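Bifunctional endo-1,4-beta-xylanase A (Neocallimastix patriciarum, PDB 2VG9) cleaves internal beta-1,4-xylosidic bonds of xylan, as expected of a family 11 endo-xylanase. Local coordinates at residues A[21-26]-A[30-35]; A[126-131]-A[182-187]; A[135-140]-A[175-180]. One frame throughout, in Å; residues are numbered along the deposited sequence.

Interaction 1 of 3, residues A[21-26]-A[30-35]; sequences YEIWTN and GSMTLG
The thioether of M32 is folded back on itself where it meets Y21, E22 and I23. Its chi3 is -7°, so CE nearly eclipses CB. This bend lays the methyl against the facing strand: M32 CE is 3.5 Å from I23 CB and 3.5 Å from the backbone O of E22. The sulfur turns to Y21 instead, with M32 SD 3.8 Å from Y21 CB. M32 SD lies 5.5 Å from the Y21 ring centroid and 60° off the ring normal, an oblique Met-aromatic contact. L34 adds one branch, CD2, which comes within 3.9 Å of Y21 CG. The Y21 and L34 side chains cross at about a right angle. I23 runs past M32 in the opposite direction, carrying its extended CG1 branch to S31. I23 CD1 sits 3.4 Å from S31 CA, closer than usual for two carbons. The polar ends of E22 and S31 are engaged away from this interface, by R56 and E43. The two strands run at 174° to each other, but their axes are 7.6 Å apart and they belong to different sheets. This is face-to-face packing between the two sheets of the beta jelly roll of family 11 xylanases.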
# COMPACT_ATOMS: atom_id res chain seq x y z
N TYR A 21 6.85 -9.87 -3.43
CA TYR A 21 7.33 -8.64 -4.04
C TYR A 21 6.54 -8.41 -5.33
O TYR A 21 6.09 -9.36 -5.98
CB TYR A 21 8.86 -8.67 -4.28
CG TYR A 21 9.32 -9.65 -5.35
CD1 TYR A 21 9.30 -9.31 -6.71
CD2 TYR A 21 9.81 -10.91 -5.00
CE1 TYR A 21 9.70 -10.23 -7.72
CE2 TYR A 21 10.22 -11.85 -5.99
CZ TYR A 21 10.17 -11.50 -7.33
OH TYR A 21 10.59 -12.41 -8.29
N GLU A 22 6.34 -7.15 -5.68
CA GLU A 22 5.64 -6.77 -6.90
C GLU A 22 6.14 -5.38 -7.33
O GLU A 22 6.17 -4.45 -6.52
CB GLU A 22 4.12 -6.74 -6.66
CG GLU A 22 3.33 -6.08 -7.81
CD GLU A 22 1.84 -6.36 -7.74
OE1 GLU A 22 1.25 -6.25 -6.64
OE2 GLU A 22 1.24 -6.66 -8.82
N ILE A 23 6.55 -5.27 -8.60
CA ILE A 23 6.86 -3.98 -9.23
C ILE A 23 6.07 -3.91 -10.54
O ILE A 23 5.95 -4.94 -11.24
CB ILE A 23 8.39 -3.79 -9.46
CG1 ILE A 23 8.67 -2.41 -10.07
CG2 ILE A 23 9.02 -5.05 -10.24
CD1 ILE A 23 10.07 -2.00 -10.17
N TRP A 24 5.51 -2.74 -10.85
CA TRP A 24 4.69 -2.58 -12.06
C TRP A 24 4.79 -1.14 -12.53
O TRP A 24 5.01 -0.21 -11.73
CB TRP A 24 3.24 -2.99 -11.78
CG TRP A 24 2.23 -2.57 -12.81
CD1 TRP A 24 1.74 -3.31 -13.86
CD2 TRP A 24 1.59 -1.29 -12.89
NE1 TRP A 24 0.86 -2.56 -14.59
CE2 TRP A 24 0.74 -1.32 -14.01
CE3 TRP A 24 1.67 -0.12 -12.13
CZ2 TRP A 24 -0.05 -0.22 -14.37
CZ3 TRP A 24 0.90 0.96 -12.50
CH2 TRP A 24 0.06 0.90 -13.61
N THR A 25 4.65 -0.94 -13.84
CA THR A 25 4.54 0.41 -14.40
C THR A 25 3.59 0.45 -15.59
O THR A 25 3.36 -0.56 -16.24
CB THR A 25 5.92 1.05 -14.76
OG1 THR A 25 5.74 2.46 -15.01
CG2 THR A 25 6.54 0.35 -15.99
N ASN A 26 2.98 1.60 -15.81
CA ASN A 26 2.38 1.91 -17.08
C ASN A 26 3.01 3.21 -17.50
O ASN A 26 2.75 4.26 -16.89
CB ASN A 26 0.87 2.09 -16.95
CG ASN A 26 0.23 2.38 -18.28
OD1 ASN A 26 -0.04 1.47 -19.04
ND2 ASN A 26 -0.02 3.66 -18.56
N GLY A 30 11.52 1.74 -13.97
CA GLY A 30 11.92 1.63 -12.58
C GLY A 30 12.45 0.25 -12.28
O GLY A 30 12.51 -0.62 -13.16
N SER A 31 12.86 0.05 -11.04
CA SER A 31 13.39 -1.21 -10.63
C SER A 31 13.21 -1.40 -9.14
O SER A 31 12.97 -0.44 -8.41
CB SER A 31 14.86 -1.32 -11.02
OG SER A 31 15.66 -0.40 -10.31
N MET A 32 13.25 -2.66 -8.72
CA MET A 32 13.26 -3.03 -7.32
C MET A 32 14.44 -3.94 -7.13
O MET A 32 14.66 -4.84 -7.92
CB MET A 32 11.97 -3.77 -6.92
CG MET A 32 12.01 -4.32 -5.47
SD MET A 32 10.56 -5.33 -4.98
CE MET A 32 9.60 -5.05 -6.42
N THR A 33 15.16 -3.71 -6.04
CA THR A 33 16.27 -4.60 -5.63
C THR A 33 15.86 -5.19 -4.31
O THR A 33 15.65 -4.46 -3.36
CB THR A 33 17.62 -3.78 -5.54
OG1 THR A 33 17.92 -3.23 -6.84
CG2 THR A 33 18.78 -4.64 -5.11
N LEU A 34 15.73 -6.51 -4.25
CA LEU A 34 15.40 -7.21 -2.99
C LEU A 34 16.51 -7.11 -1.96
O LEU A 34 17.67 -7.03 -2.32
CB LEU A 34 15.16 -8.72 -3.24
CG LEU A 34 14.16 -9.14 -4.29
CD1 LEU A 34 14.03 -10.67 -4.30
CD2 LEU A 34 12.80 -8.45 -4.07
N GLY A 35 16.15 -7.09 -0.67
CA GLY A 35 17.13 -7.33 0.42
C GLY A 35 16.60 -8.55 1.16
O GLY A 35 15.61 -9.13 0.72

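Interaction 2 of 3, residues A[126-131]-A[182-187]; sequences QGKMVT and AKQGWG
K128 reaches across the surface to Q184 with the far half of its side chain. From CB the chain leaves the strand with CG anti to the backbone N (chi1 164°). It stays extended through CG to CD, where contact with the end of the Q184 amide begins. A bend at chi3 (-57°) then takes the chain across the end of the amide at a slant, and CE packs there too. At the tip, K128 NZ lies 3.3 Å from Q184 NE2 as modelled. The amide of Q184 is probably modelled the wrong way round, and turning it over may make this approach a hydrogen bond. Q184 sits where the helix 174-182 ends in a Schellman motif. There G185 has positive phi, and G185 N bonds to A182 O at 2.9 Å. Behind the amide, Q184 CB rests 3.3 Å above the plane of the W186 ring, offset toward its rim. Q184 also touches I139 on the strand next to K128. An alanine at Q184 would remove the amide and would probably leave the end of K128 without its neighbour and freer to turn. The W186 ring also meets those of Y159 and W181.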
# COMPACT_ATOMS: atom_id res chain seq x y z
N GLN A 126 -14.09 14.08 2.98
CA GLN A 126 -14.68 14.22 4.30
C GLN A 126 -14.37 12.96 5.16
O GLN A 126 -14.63 11.83 4.74
CB GLN A 126 -16.19 14.40 4.16
CG GLN A 126 -16.79 15.35 5.18
CD GLN A 126 -17.00 16.77 4.62
OE1 GLN A 126 -16.15 17.67 4.79
NE2 GLN A 126 -18.15 16.97 3.96
N GLY A 127 -13.82 13.17 6.34
CA GLY A 127 -13.36 12.04 7.12
C GLY A 127 -13.34 12.37 8.57
O GLY A 127 -13.91 13.37 8.98
N LYS A 128 -12.67 11.54 9.36
CA LYS A 128 -12.64 11.72 10.80
C LYS A 128 -11.20 11.55 11.26
O LYS A 128 -10.47 10.72 10.70
CB LYS A 128 -13.55 10.66 11.43
CG LYS A 128 -13.37 10.46 12.89
CD LYS A 128 -14.35 9.42 13.48
CE LYS A 128 -15.81 9.79 13.22
NZ LYS A 128 -16.74 8.87 13.97
N MET A 129 -10.78 12.30 12.26
CA MET A 129 -9.46 12.10 12.86
C MET A 129 -9.52 11.07 13.94
O MET A 129 -10.44 11.08 14.75
CB MET A 129 -8.94 13.41 13.43
CG MET A 129 -8.81 14.46 12.40
SD MET A 129 -7.42 14.09 11.33
CE MET A 129 -7.38 15.61 10.35
N VAL A 130 -8.55 10.17 13.96
CA VAL A 130 -8.47 9.16 15.00
C VAL A 130 -7.03 9.13 15.58
O VAL A 130 -6.11 9.67 14.99
CB VAL A 130 -8.89 7.76 14.46
CG1 VAL A 130 -10.36 7.75 13.99
CG2 VAL A 130 -7.93 7.28 13.34
N THR A 131 -6.87 8.54 16.76
CA THR A 131 -5.54 8.41 17.34
C THR A 131 -5.13 6.95 17.30
O THR A 131 -5.81 6.13 17.90
CB THR A 131 -5.51 8.96 18.83
OG1 THR A 131 -5.92 10.32 18.85
CG2 THR A 131 -4.10 8.86 19.42
N ALA A 182 -13.69 -0.51 10.98
CA ALA A 182 -14.81 -1.32 11.44
C ALA A 182 -15.77 -0.49 12.30
O ALA A 182 -16.99 -0.58 12.13
CB ALA A 182 -14.30 -2.55 12.18
N LYS A 183 -15.22 0.35 13.18
CA LYS A 183 -16.00 1.20 14.08
C LYS A 183 -16.89 2.19 13.33
O LYS A 183 -17.83 2.71 13.93
CB LYS A 183 -15.10 2.02 14.98
CG LYS A 183 -14.93 1.52 16.38
CD LYS A 183 -13.83 2.33 17.06
CE LYS A 183 -13.82 2.11 18.55
NZ LYS A 183 -13.33 0.75 18.92
N GLN A 184 -16.55 2.49 12.07
CA GLN A 184 -17.32 3.42 11.23
C GLN A 184 -18.52 2.77 10.62
O GLN A 184 -19.39 3.44 10.03
CB GLN A 184 -16.45 4.03 10.11
CG GLN A 184 -15.11 4.67 10.58
CD GLN A 184 -15.28 5.59 11.80
OE1 GLN A 184 -14.67 5.36 12.88
NE2 GLN A 184 -16.10 6.62 11.64
N GLY A 185 -18.58 1.45 10.75
CA GLY A 185 -19.63 0.69 10.13
C GLY A 185 -19.25 0.18 8.77
O GLY A 185 -20.09 -0.36 8.09
N TRP A 186 -17.99 0.34 8.36
CA TRP A 186 -17.58 -0.11 7.05
C TRP A 186 -17.42 -1.62 7.01
O TRP A 186 -16.91 -2.21 7.97
CB TRP A 186 -16.29 0.56 6.58
CG TRP A 186 -16.30 2.07 6.71
CD1 TRP A 186 -17.39 2.88 6.80
CD2 TRP A 186 -15.16 2.93 6.69
NE1 TRP A 186 -16.99 4.20 6.87
CE2 TRP A 186 -15.62 4.25 6.83
CE3 TRP A 186 -13.78 2.70 6.59
CZ2 TRP A 186 -14.76 5.35 6.86
CZ3 TRP A 186 -12.92 3.80 6.64
CH2 TRP A 186 -13.41 5.10 6.79
N GLY A 187 -17.86 -2.24 5.92
CA GLY A 187 -17.76 -3.69 5.76
C GLY A 187 -16.31 -4.17 5.59
O GLY A 187 -15.54 -3.54 4.84

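Interaction 3 of 3, residues A[135-140]-A[175-180]; sequences AQYKIF and SDHFKE
Y137 and H177 form the aromatic part of this contact, a T-shaped pair. The edge of the imidazole points at the face of the phenol ring. The planes stand at 83° and the centroids are 4.7 Å apart. H177 NE2 lies 3.5 Å above the plane of the Y137 ring, over its centre. The nearest ring carbon, Y137 CE1, is 3.6 Å from H177 NE2. The H177 CB does not point straight at the strand. With CG anti to the carbonyl carbon (chi1 -71°), the ring still swings its tip toward the sheet.

The rest is van der Waals packing of the I139 methyl against the backbone and CB of E180. I139 extends CG1 toward the helix, and its CD1 is 3.9 Å from E180 O. The nearest side-chain approach there is I139 CD1 to E180 CB, at 4.4 Å. V130 of the adjoining strand touches both residues.

Polar bonds hold each side in place. Y137 OH is hydrogen-bonded to E116 and R163, which fixes the far end of the ring. H177 ND1 makes a weak hydrogen bond to T173 O, just before the segment. Within the helix, E180 N bonds to D176 O at 3.0 Å.

The contact thus seats the helix 174-182 on the strand 135-145 of the jelly roll, with H177 buried between them. Y137 meets NE2 with its pi face, which offers no strong acceptor. This end of the imidazole is therefore held by ring packing, while ND1 probably carries the proton given to T173 O.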
# COMPACT_ATOMS: atom_id res chain seq x y z
N ALA A 135 -0.59 8.71 17.40
CA ALA A 135 -0.51 9.67 16.32
C ALA A 135 -1.87 9.89 15.67
O ALA A 135 -2.73 8.99 15.69
CB ALA A 135 0.50 9.20 15.27
N GLN A 136 -2.02 11.06 15.06
CA GLN A 136 -3.24 11.45 14.37
C GLN A 136 -3.28 10.94 12.92
O GLN A 136 -2.31 11.12 12.16
CB GLN A 136 -3.42 12.98 14.40
CG GLN A 136 -3.59 13.56 15.82
CD GLN A 136 -4.68 12.81 16.66
OE1 GLN A 136 -4.36 12.06 17.61
NE2 GLN A 136 -5.95 13.01 16.30
N TYR A 137 -4.40 10.28 12.58
CA TYR A 137 -4.65 9.81 11.23
C TYR A 137 -6.06 10.27 10.91
O TYR A 137 -6.93 10.27 11.78
CB TYR A 137 -4.61 8.28 11.13
CG TYR A 137 -3.23 7.66 11.18
CD1 TYR A 137 -2.58 7.25 10.00
CD2 TYR A 137 -2.56 7.49 12.40
CE1 TYR A 137 -1.32 6.65 10.06
CE2 TYR A 137 -1.27 6.93 12.44
CZ TYR A 137 -0.66 6.52 11.29
OH TYR A 137 0.62 5.95 11.33
N LYS A 138 -6.28 10.63 9.65
CA LYS A 138 -7.60 10.92 9.13
C LYS A 138 -8.07 9.69 8.39
O LYS A 138 -7.36 9.18 7.49
CB LYS A 138 -7.49 12.07 8.15
CG LYS A 138 -8.82 12.45 7.53
CD LYS A 138 -8.69 13.65 6.61
CE LYS A 138 -10.09 14.01 6.08
NZ LYS A 138 -10.06 15.32 5.40
N ILE A 139 -9.26 9.22 8.74
CA ILE A 139 -9.84 8.08 8.07
C ILE A 139 -11.03 8.47 7.18
O ILE A 139 -11.86 9.36 7.53
CB ILE A 139 -10.17 6.95 9.05
CG1 ILE A 139 -11.32 7.35 10.01
CG2 ILE A 139 -8.89 6.49 9.82
CD1 ILE A 139 -11.90 6.21 10.90
N PHE A 140 -11.11 7.83 6.02
CA PHE A 140 -12.21 8.06 5.11
C PHE A 140 -12.24 6.91 4.13
O PHE A 140 -11.24 6.16 3.98
CB PHE A 140 -12.08 9.42 4.36
CG PHE A 140 -10.75 9.62 3.66
CD1 PHE A 140 -10.58 9.24 2.33
CD2 PHE A 140 -9.66 10.18 4.34
CE1 PHE A 140 -9.35 9.42 1.67
CE2 PHE A 140 -8.40 10.35 3.68
CZ PHE A 140 -8.25 9.97 2.35
N SER A 175 -3.68 -3.75 12.82
CA SER A 175 -4.98 -4.22 13.32
C SER A 175 -5.83 -3.10 13.97
O SER A 175 -7.05 -3.21 13.99
CB SER A 175 -4.78 -5.39 14.31
OG SER A 175 -3.72 -5.14 15.23
N ASP A 176 -5.19 -2.05 14.50
CA ASP A 176 -5.89 -0.89 15.10
C ASP A 176 -6.57 -0.00 14.02
O ASP A 176 -7.65 0.52 14.25
CB ASP A 176 -4.92 -0.04 15.94
CG ASP A 176 -4.74 -0.56 17.35
OD1 ASP A 176 -5.30 -1.64 17.67
OD2 ASP A 176 -4.03 0.14 18.13
N HIS A 177 -5.93 0.15 12.85
CA HIS A 177 -6.53 0.79 11.69
C HIS A 177 -7.73 0.00 11.23
O HIS A 177 -8.79 0.59 11.01
CB HIS A 177 -5.51 0.95 10.56
CG HIS A 177 -4.46 1.99 10.84
ND1 HIS A 177 -3.29 1.70 11.53
CD2 HIS A 177 -4.43 3.31 10.59
CE1 HIS A 177 -2.58 2.81 11.66
NE2 HIS A 177 -3.25 3.80 11.11
N PHE A 178 -7.60 -1.33 11.14
CA PHE A 178 -8.78 -2.15 10.74
C PHE A 178 -9.94 -1.94 11.72
O PHE A 178 -11.10 -1.83 11.29
CB PHE A 178 -8.45 -3.65 10.63
CG PHE A 178 -7.37 -4.00 9.61
CD1 PHE A 178 -6.94 -3.07 8.66
CD2 PHE A 178 -6.82 -5.29 9.59
CE1 PHE A 178 -5.93 -3.40 7.71
CE2 PHE A 178 -5.83 -5.64 8.66
CZ PHE A 178 -5.41 -4.70 7.70
N LYS A 179 -9.64 -1.90 13.02
CA LYS A 179 -10.66 -1.72 14.08
C LYS A 179 -11.37 -0.38 13.96
O LYS A 179 -12.60 -0.30 14.03
CB LYS A 179 -10.05 -1.81 15.48
CG LYS A 179 -9.85 -3.21 16.02
CD LYS A 179 -9.19 -3.15 17.42
CE LYS A 179 -8.18 -4.30 17.62
NZ LYS A 179 -8.06 -4.74 19.07
N GLU A 180 -10.58 0.68 13.75
CA GLU A 180 -11.11 2.02 13.49
C GLU A 180 -12.02 2.08 12.29
O GLU A 180 -13.05 2.76 12.36
CB GLU A 180 -10.00 3.09 13.38
CG GLU A 180 -9.32 3.40 14.74
CD GLU A 180 -10.21 4.19 15.73
OE1 GLU A 180 -11.34 4.60 15.40
OE2 GLU A 180 -9.77 4.40 16.87

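How the interactions relate
Interactions 2 and 3 are neighbours, with centres about 7 Å apart. Interaction 1 lies on the opposite side of the chain's centre, about 32 Å from interaction 2 and about 28 Å from interaction 3, centre to centre. Interaction 1 comes first along the chain. Segment 126-131 follows, then both segments of interaction 3, and 182-187 comes last. Strands 128-132 and 135-145 pair as a hairpin, through V130 N and Y137 O among others. Helix 174-182 and the loop after it pack against both strands of this hairpin. All three contacts involve the same large sheet. Interaction 1 joins it to the second sheet, while interactions 2 and 3 attach the helix region at its far side.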